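Local atomic coordinates of carbonic anhydrase (Porphyridium purpureum, PDB entry 1DDZ), a protein that probably catalyses the reversible interconversion of carbon dioxide and hydrogencarbonate as a zinc-dependent, beta-class carbonic anhydrase. Residues A[198-212]-A[222-234]. Sequence-based numbering, arbitrary orientation.
Sequences QDAWDAGQELTVQGV and RDLGVVVNSSDDI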
ATOM      1  N   GLN A 198      -6.850 -18.316  -1.458  1.00 10.62           N
ATOM      2  CA  GLN A 198      -6.129 -19.592  -1.492  1.00 14.41           C
ATOM      3  C   GLN A 198      -6.367 -20.377  -0.183  1.00 14.63           C
ATOM      4  O   GLN A 198      -6.669 -21.565  -0.213  1.00 15.73           O
ATOM      5  CB  GLN A 198      -4.628 -19.395  -1.743  1.00 10.71           C
ATOM      6  CG  GLN A 198      -4.298 -19.012  -3.186  1.00  7.82           C
ATOM      7  CD  GLN A 198      -4.678 -20.096  -4.212  1.00 10.12           C
ATOM      8  OE1 GLN A 198      -4.107 -21.170  -4.222  1.00 16.05           O
ATOM      9  NE2 GLN A 198      -5.612 -19.788  -5.099  1.00  7.00           N
ATOM     10  N   ASP A 199      -6.331 -19.694   0.952  1.00 13.43           N
ATOM     11  CA  ASP A 199      -6.578 -20.352   2.230  1.00 14.47           C
ATOM     12  C   ASP A 199      -8.002 -20.898   2.292  1.00  9.38           C
ATOM     13  O   ASP A 199      -8.221 -22.045   2.616  1.00 13.39           O
ATOM     14  CB  ASP A 199      -6.361 -19.371   3.384  1.00 16.22           C
ATOM     15  CG  ASP A 199      -4.918 -19.048   3.614  1.00 14.76           C
ATOM     16  OD1 ASP A 199      -4.036 -19.847   3.230  1.00 18.96           O
ATOM     17  OD2 ASP A 199      -4.673 -17.984   4.209  1.00 25.20           O
ATOM     18  N   ALA A 200      -8.969 -20.071   1.935  1.00 10.77           N
ATOM     19  CA  ALA A 200     -10.365 -20.471   1.945  1.00 11.86           C
ATOM     20  C   ALA A 200     -10.565 -21.710   1.110  1.00 16.82           C
ATOM     21  O   ALA A 200     -11.196 -22.671   1.559  1.00 22.30           O
ATOM     22  CB  ALA A 200     -11.248 -19.346   1.418  1.00  9.95           C
ATOM     23  N   TRP A 201     -10.022 -21.702  -0.104  1.00 18.14           N
ATOM     24  CA  TRP A 201     -10.159 -22.837  -1.005  1.00 14.95           C
ATOM     25  C   TRP A 201      -9.469 -24.073  -0.468  1.00 14.82           C
ATOM     26  O   TRP A 201      -9.992 -25.179  -0.602  1.00 14.41           O
ATOM     27  CB  TRP A 201      -9.645 -22.482  -2.387  1.00 15.82           C
ATOM     28  CG  TRP A 201     -10.610 -21.676  -3.166  1.00  8.80           C
ATOM     29  CD1 TRP A 201     -11.929 -21.476  -2.875  1.00 10.36           C
ATOM     30  CD2 TRP A 201     -10.347 -20.963  -4.379  1.00  8.65           C
ATOM     31  NE1 TRP A 201     -12.501 -20.684  -3.834  1.00 10.96           N
ATOM     32  CE2 TRP A 201     -11.553 -20.353  -4.770  1.00  7.80           C
ATOM     33  CE3 TRP A 201      -9.205 -20.781  -5.174  1.00  7.00           C
ATOM     34  CZ2 TRP A 201     -11.653 -19.560  -5.931  1.00 10.65           C
ATOM     35  CZ3 TRP A 201      -9.305 -19.993  -6.326  1.00  7.00           C
ATOM     36  CH2 TRP A 201     -10.521 -19.394  -6.693  1.00  8.23           C
ATOM     37  N   ASP A 202      -8.314 -23.892   0.169  1.00 17.90           N
ATOM     38  CA  ASP A 202      -7.608 -25.021   0.767  1.00 22.07           C
ATOM     39  C   ASP A 202      -8.486 -25.624   1.896  1.00 26.63           C
ATOM     40  O   ASP A 202      -8.504 -26.844   2.098  1.00 29.11           O
ATOM     41  CB  ASP A 202      -6.231 -24.606   1.323  1.00 22.17           C
ATOM     42  CG  ASP A 202      -5.184 -24.398   0.234  1.00 27.56           C
ATOM     43  OD1 ASP A 202      -5.483 -24.639  -0.962  1.00 34.00           O
ATOM     44  OD2 ASP A 202      -4.050 -23.983   0.572  1.00 24.59           O
ATOM     45  N   ALA A 203      -9.226 -24.776   2.608  1.00 27.27           N
ATOM     46  CA  ALA A 203     -10.102 -25.222   3.688  1.00 27.83           C
ATOM     47  C   ALA A 203     -11.452 -25.689   3.152  1.00 30.50           C
ATOM     48  O   ALA A 203     -12.384 -25.929   3.917  1.00 33.13           O
ATOM     49  CB  ALA A 203     -10.302 -24.109   4.691  1.00 29.49           C
ATOM     50  N   GLY A 204     -11.559 -25.805   1.832  1.00 29.78           N
ATOM     51  CA  GLY A 204     -12.793 -26.254   1.226  1.00 28.07           C
ATOM     52  C   GLY A 204     -13.980 -25.328   1.383  1.00 29.34           C
ATOM     53  O   GLY A 204     -15.125 -25.780   1.303  1.00 32.19           O
ATOM     54  N   GLN A 205     -13.726 -24.044   1.609  1.00 29.98           N
ATOM     55  CA  GLN A 205     -14.811 -23.069   1.755  1.00 28.86           C
ATOM     56  C   GLN A 205     -15.396 -22.735   0.382  1.00 26.90           C
ATOM     57  O   GLN A 205     -14.659 -22.479  -0.572  1.00 28.09           O
ATOM     58  CB  GLN A 205     -14.307 -21.790   2.451  1.00 27.73           C
ATOM     59  CG  GLN A 205     -15.323 -20.653   2.500  1.00 25.18           C
ATOM     60  CD  GLN A 205     -14.851 -19.516   3.354  1.00 24.22           C
ATOM     61  OE1 GLN A 205     -13.928 -19.683   4.155  1.00 28.28           O
ATOM     62  NE2 GLN A 205     -15.470 -18.352   3.203  1.00 15.36           N
ATOM     63  N   GLU A 206     -16.720 -22.715   0.304  1.00 25.03           N
ATOM     64  CA  GLU A 206     -17.430 -22.423  -0.931  1.00 26.76           C
ATOM     65  C   GLU A 206     -17.219 -20.948  -1.249  1.00 25.89           C
ATOM     66  O   GLU A 206     -17.719 -20.081  -0.524  1.00 23.00           O
ATOM     67  CB  GLU A 206     -18.916 -22.685  -0.722  1.00 35.22           C
ATOM     68  CG  GLU A 206     -19.654 -23.149  -1.949  1.00 43.03           C
ATOM     69  CD  GLU A 206     -19.687 -24.673  -2.085  1.00 49.10           C
ATOM     70  OE1 GLU A 206     -18.694 -25.354  -1.732  1.00 47.32           O
ATOM     71  OE2 GLU A 206     -20.728 -25.189  -2.552  1.00 53.49           O
ATOM     72  N   LEU A 207     -16.490 -20.661  -2.324  1.00 21.18           N
ATOM     73  CA  LEU A 207     -16.193 -19.278  -2.691  1.00 19.34           C
ATOM     74  C   LEU A 207     -15.836 -19.147  -4.168  1.00 17.61           C
ATOM     75  O   LEU A 207     -14.762 -19.600  -4.617  1.00 17.08           O
ATOM     76  CB  LEU A 207     -15.025 -18.745  -1.829  1.00 17.23           C
ATOM     77  CG  LEU A 207     -14.521 -17.299  -1.990  1.00 15.27           C
ATOM     78  CD1 LEU A 207     -15.634 -16.313  -1.662  1.00  8.48           C
ATOM     79  CD2 LEU A 207     -13.341 -17.074  -1.061  1.00 13.56           C
ATOM     80  N   THR A 208     -16.717 -18.507  -4.923  1.00 15.17           N
ATOM     81  CA  THR A 208     -16.460 -18.291  -6.343  1.00 16.74           C
ATOM     82  C   THR A 208     -15.936 -16.887  -6.631  1.00 15.96           C
ATOM     83  O   THR A 208     -16.259 -15.943  -5.920  1.00 14.68           O
ATOM     84  CB  THR A 208     -17.731 -18.442  -7.174  1.00 15.41           C
ATOM     85  OG1 THR A 208     -18.714 -17.512  -6.710  1.00 11.66           O
ATOM     86  CG2 THR A 208     -18.260 -19.869  -7.077  1.00 18.08           C
ATOM     87  N   VAL A 209     -15.095 -16.756  -7.645  1.00 12.47           N
ATOM     88  CA  VAL A 209     -14.624 -15.448  -8.032  1.00 11.24           C
ATOM     89  C   VAL A 209     -14.976 -15.364  -9.491  1.00  9.46           C
ATOM     90  O   VAL A 209     -14.605 -16.236 -10.259  1.00 13.33           O
ATOM     91  CB  VAL A 209     -13.120 -15.269  -7.867  1.00 10.79           C
ATOM     92  CG1 VAL A 209     -12.747 -13.793  -8.147  1.00  7.00           C
ATOM     93  CG2 VAL A 209     -12.690 -15.693  -6.480  1.00  7.85           C
ATOM     94  N   GLN A 210     -15.701 -14.330  -9.880  1.00 10.17           N
ATOM     95  CA  GLN A 210     -16.100 -14.173 -11.259  1.00  8.06           C
ATOM     96  C   GLN A 210     -15.925 -12.749 -11.747  1.00 12.07           C
ATOM     97  O   GLN A 210     -16.036 -11.799 -10.969  1.00 12.79           O
ATOM     98  CB  GLN A 210     -17.556 -14.630 -11.398  1.00 14.23           C
ATOM     99  CG  GLN A 210     -18.489 -13.676 -12.104  1.00 23.65           C
ATOM    100  CD  GLN A 210     -19.515 -14.385 -12.970  1.00 27.31           C
ATOM    101  OE1 GLN A 210     -20.383 -15.088 -12.480  1.00 29.67           O
ATOM    102  NE2 GLN A 210     -19.410 -14.199 -14.275  1.00 30.15           N
ATOM    103  N   GLY A 211     -15.609 -12.613 -13.034  1.00 11.51           N
ATOM    104  CA  GLY A 211     -15.442 -11.307 -13.653  1.00  8.41           C
ATOM    105  C   GLY A 211     -16.666 -10.911 -14.457  1.00  7.00           C
ATOM    106  O   GLY A 211     -17.319 -11.749 -15.086  1.00 10.70           O
ATOM    107  N   VAL A 212     -16.934  -9.614 -14.523  1.00  7.00           N
ATOM    108  CA  VAL A 212     -18.107  -9.139 -15.225  1.00  7.82           C
ATOM    109  C   VAL A 212     -17.832  -7.697 -15.718  1.00  7.00           C
ATOM    110  O   VAL A 212     -16.957  -7.038 -15.184  1.00  8.76           O
ATOM    111  CB  VAL A 212     -19.305  -9.280 -14.214  1.00 10.51           C
ATOM    112  CG1 VAL A 212     -19.726  -7.954 -13.614  1.00  7.00           C
ATOM    113  CG2 VAL A 212     -20.409 -10.096 -14.795  1.00  8.14           C
ATOM    114  N   ARG A 222     -21.781  -8.716 -18.789  1.00 17.48           N
ATOM    115  CA  ARG A 222     -21.186  -9.690 -19.703  1.00 13.24           C
ATOM    116  C   ARG A 222     -20.227 -10.517 -18.880  1.00 15.35           C
ATOM    117  O   ARG A 222     -19.561  -9.994 -17.975  1.00 15.84           O
ATOM    118  CB  ARG A 222     -20.418  -9.007 -20.818  1.00 16.67           C
ATOM    119  CG  ARG A 222     -21.055  -7.790 -21.397  1.00 12.89           C
ATOM    120  CD  ARG A 222     -22.360  -8.075 -22.035  1.00 19.75           C
ATOM    121  NE  ARG A 222     -22.752  -6.912 -22.819  1.00 28.26           N
ATOM    122  CZ  ARG A 222     -23.698  -6.925 -23.749  1.00 30.24           C
ATOM    123  NH1 ARG A 222     -24.352  -8.049 -24.004  1.00 34.51           N
ATOM    124  NH2 ARG A 222     -23.975  -5.821 -24.438  1.00 27.10           N
ATOM    125  N   ASP A 223     -20.094 -11.785 -19.229  1.00 14.51           N
ATOM    126  CA  ASP A 223     -19.251 -12.698 -18.473  1.00 14.81           C
ATOM    127  C   ASP A 223     -17.780 -12.681 -18.859  1.00 16.17           C
ATOM    128  O   ASP A 223     -17.456 -12.612 -20.028  1.00 18.90           O
ATOM    129  CB  ASP A 223     -19.821 -14.103 -18.629  1.00 14.36           C
ATOM    130  CG  ASP A 223     -19.349 -15.048 -17.578  1.00 15.24           C
ATOM    131  OD1 ASP A 223     -18.617 -14.612 -16.672  1.00 23.79           O
ATOM    132  OD2 ASP A 223     -19.720 -16.246 -17.654  1.00 18.42           O
ATOM    133  N   LEU A 224     -16.898 -12.656 -17.860  1.00 16.32           N
ATOM    134  CA  LEU A 224     -15.456 -12.701 -18.118  1.00 14.86           C
ATOM    135  C   LEU A 224     -14.896 -14.016 -17.620  1.00 14.99           C
ATOM    136  O   LEU A 224     -13.698 -14.267 -17.756  1.00 17.45           O
ATOM    137  CB  LEU A 224     -14.703 -11.578 -17.409  1.00 15.43           C
ATOM    138  CG  LEU A 224     -14.464 -10.252 -18.118  1.00 19.16           C
ATOM    139  CD1 LEU A 224     -13.685 -10.467 -19.391  1.00 21.12           C
ATOM    140  CD2 LEU A 224     -15.767  -9.624 -18.421  1.00 18.79           C
ATOM    141  N   GLY A 225     -15.738 -14.799 -16.945  1.00 15.00           N
ATOM    142  CA  GLY A 225     -15.295 -16.080 -16.429  1.00 11.07           C
ATOM    143  C   GLY A 225     -15.472 -16.183 -14.932  1.00 14.51           C
ATOM    144  O   GLY A 225     -15.477 -15.169 -14.239  1.00 14.04           O
ATOM    145  N   VAL A 226     -15.660 -17.412 -14.453  1.00 14.93           N
ATOM    146  CA  VAL A 226     -15.842 -17.722 -13.047  1.00 16.74           C
ATOM    147  C   VAL A 226     -14.820 -18.769 -12.667  1.00 18.60           C
ATOM    148  O   VAL A 226     -14.567 -19.693 -13.427  1.00 23.19           O
ATOM    149  CB  VAL A 226     -17.242 -18.371 -12.780  1.00 19.31           C
ATOM    150  CG1 VAL A 226     -17.480 -18.569 -11.264  1.00 17.16           C
ATOM    151  CG2 VAL A 226     -18.350 -17.529 -13.375  1.00 26.32           C
ATOM    152  N   VAL A 227     -14.176 -18.612 -11.526  1.00 18.82           N
ATOM    153  CA  VAL A 227     -13.272 -19.645 -11.082  1.00 16.27           C
ATOM    154  C   VAL A 227     -13.860 -20.087  -9.745  1.00 21.14           C
ATOM    155  O   VAL A 227     -14.310 -19.263  -8.934  1.00 18.88           O
ATOM    156  CB  VAL A 227     -11.768 -19.229 -11.088  1.00 18.42           C
ATOM    157  CG1 VAL A 227     -11.580 -17.778 -11.473  1.00 17.90           C
ATOM    158  CG2 VAL A 227     -11.074 -19.626  -9.812  1.00 18.20           C
ATOM    159  N   VAL A 228     -14.004 -21.402  -9.599  1.00 22.21           N
ATOM    160  CA  VAL A 228     -14.612 -21.998  -8.416  1.00 17.83           C
ATOM    161  C   VAL A 228     -13.613 -22.374  -7.345  1.00 17.95           C
ATOM    162  O   VAL A 228     -13.836 -22.107  -6.173  1.00 19.26           O
ATOM    163  CB  VAL A 228     -15.450 -23.231  -8.821  1.00 19.60           C
ATOM    164  CG1 VAL A 228     -16.160 -23.825  -7.605  1.00 20.60           C
ATOM    165  CG2 VAL A 228     -16.480 -22.825  -9.859  1.00 14.05           C
ATOM    166  N   ASN A 229     -12.506 -22.980  -7.758  1.00 15.83           N
ATOM    167  CA  ASN A 229     -11.469 -23.381  -6.833  1.00 13.80           C
ATOM    168  C   ASN A 229     -10.251 -23.818  -7.655  1.00 16.95           C
ATOM    169  O   ASN A 229     -10.311 -24.829  -8.321  1.00 19.49           O
ATOM    170  CB  ASN A 229     -11.973 -24.539  -5.948  1.00 13.38           C
ATOM    171  CG  ASN A 229     -10.963 -24.944  -4.884  1.00 17.31           C
ATOM    172  OD1 ASN A 229      -9.758 -24.989  -5.141  1.00 17.57           O
ATOM    173  ND2 ASN A 229     -11.443 -25.223  -3.682  1.00 19.05           N
ATOM    174  N   SER A 230      -9.180 -23.030  -7.658  1.00 15.62           N
ATOM    175  CA  SER A 230      -7.970 -23.389  -8.393  1.00 15.11           C
ATOM    176  C   SER A 230      -6.766 -23.034  -7.558  1.00 14.17           C
ATOM    177  O   SER A 230      -6.555 -21.854  -7.290  1.00 16.12           O
ATOM    178  CB  SER A 230      -7.844 -22.613  -9.715  1.00 13.10           C
ATOM    179  OG  SER A 230      -8.943 -22.820 -10.579  1.00 23.81           O
ATOM    180  N   SER A 231      -5.976 -24.035  -7.167  1.00 12.49           N
ATOM    181  CA  SER A 231      -4.769 -23.794  -6.387  1.00 12.60           C
ATOM    182  C   SER A 231      -3.803 -23.001  -7.232  1.00 16.61           C
ATOM    183  O   SER A 231      -3.673 -23.224  -8.445  1.00 18.18           O
ATOM    184  CB  SER A 231      -4.083 -25.094  -5.971  1.00 12.33           C
ATOM    185  OG  SER A 231      -2.777 -24.829  -5.467  1.00 18.96           O
ATOM    186  N   ASP A 232      -3.139 -22.051  -6.598  1.00 16.98           N
ATOM    187  CA  ASP A 232      -2.176 -21.225  -7.284  1.00 15.03           C
ATOM    188  C   ASP A 232      -0.791 -21.690  -6.869  1.00 16.19           C
ATOM    189  O   ASP A 232       0.193 -21.075  -7.218  1.00 15.95           O
ATOM    190  CB  ASP A 232      -2.385 -19.750  -6.950  1.00 15.15           C
ATOM    191  CG  ASP A 232      -1.592 -18.841  -7.852  1.00 17.15           C
ATOM    192  OD1 ASP A 232      -1.385 -19.230  -8.999  1.00 24.38           O
ATOM    193  OD2 ASP A 232      -1.168 -17.749  -7.429  1.00 25.13           O
ATOM    194  N   ASP A 233      -0.724 -22.862  -6.255  1.00 14.51           N
ATOM    195  CA  ASP A 233       0.532 -23.427  -5.795  1.00 15.55           C
ATOM    196  C   ASP A 233       1.523 -23.873  -6.871  1.00 17.33           C
ATOM    197  O   ASP A 233       1.148 -24.525  -7.845  1.00 15.10           O
ATOM    198  CB  ASP A 233       0.245 -24.626  -4.912  1.00 18.30           C
ATOM    199  CG  ASP A 233       1.505 -25.240  -4.362  1.00 25.30           C
ATOM    200  OD1 ASP A 233       2.151 -24.567  -3.545  1.00 29.75           O
ATOM    201  OD2 ASP A 233       1.878 -26.363  -4.765  1.00 29.72           O
ATOM    202  N   ILE A 234       2.794 -23.523  -6.692  1.00 15.87           N
ATOM    203  CA  ILE A 234       3.841 -23.955  -7.607  1.00 16.07           C
ATOM    204  C   ILE A 234       4.998 -24.534  -6.816  1.00 15.56           C
ATOM    205  O   ILE A 234       5.977 -24.958  -7.406  1.00 19.04           O
ATOM    206  CB  ILE A 234       4.405 -22.830  -8.514  1.00 13.42           C
ATOM    207  CG1 ILE A 234       5.030 -21.725  -7.671  1.00 17.51           C
ATOM    208  CG2 ILE A 234       3.351 -22.325  -9.479  1.00 12.17           C
ATOM    209  CD1 ILE A 234       5.901 -20.770  -8.474  1.00 16.06           C
TER
HETATM  210  O   HOH W   1     -13.964 -24.738  -2.492  1.00 22.81           O
HETATM  211  O   HOH W   2     -16.647 -22.834  -4.592  1.00 22.46           O
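Across one face of the Trp-201 indole runs the backbone of Val-228 and Asn-229: Asn-229 CA stands 3.6 Å from the centroid of the six-membered ring, almost on its normal, a CH-pi contact. The Asn-229 amide lies over the CG side of the indole, beside the five-membered ring. With CG anti to the backbone N (chi1 -176°), it stacks on the indole, the planes 19° apart, and ND2 makes a weak hydrogen bond to Trp-201 O; a water accepts from Asn-229 ND2 and donates to Gln-205 O. At the indole edge, Trp-201 NE1 donates to Leu-207 O at 2.6 Å, in the ring plane and on a lone pair, which helps to fix the ring's rotation. A Schellman motif at Gly-204 ends helix 195-202 and turns the chain toward strand 208-214.

The second flat group, the Gln-198 amide, grips the backbone at both ends. NE2 gives an almost straight bond (176°) to Ser-230 O in the amide plane, while OE1 accepts from Asp-232 N at 2.7 Å from above its carbonyl plane. NE2 also reaches Cys-192 O.

Further on, the strands pair as an antiparallel hairpin: Val-209 N donates to Val-227 O, Val-227 N returns a bond to Val-209 O (2.7 Å), and Gly-211 N donates to Gly-225 O. Asp-223 OD1 accepts from Gly-225 N at 2.9 Å, an Asx turn, and Leu-224 N donates to Gly-211 O. On the side shared by Gln-210 and Val-226, the glutamine amide lies against Val-226 CG2.

Strand 222-227 is an edge strand of the five-stranded mixed sheet within this chain; strand 208-214 also pairs with parallel strand 124-130. Val-209 and Val-227 touch helix 172-193, Val-227 and Leu-224 helix 266-279, and Asp-232 O accepts a hydrogen bond from Arg-156 NH2 of the second subunit.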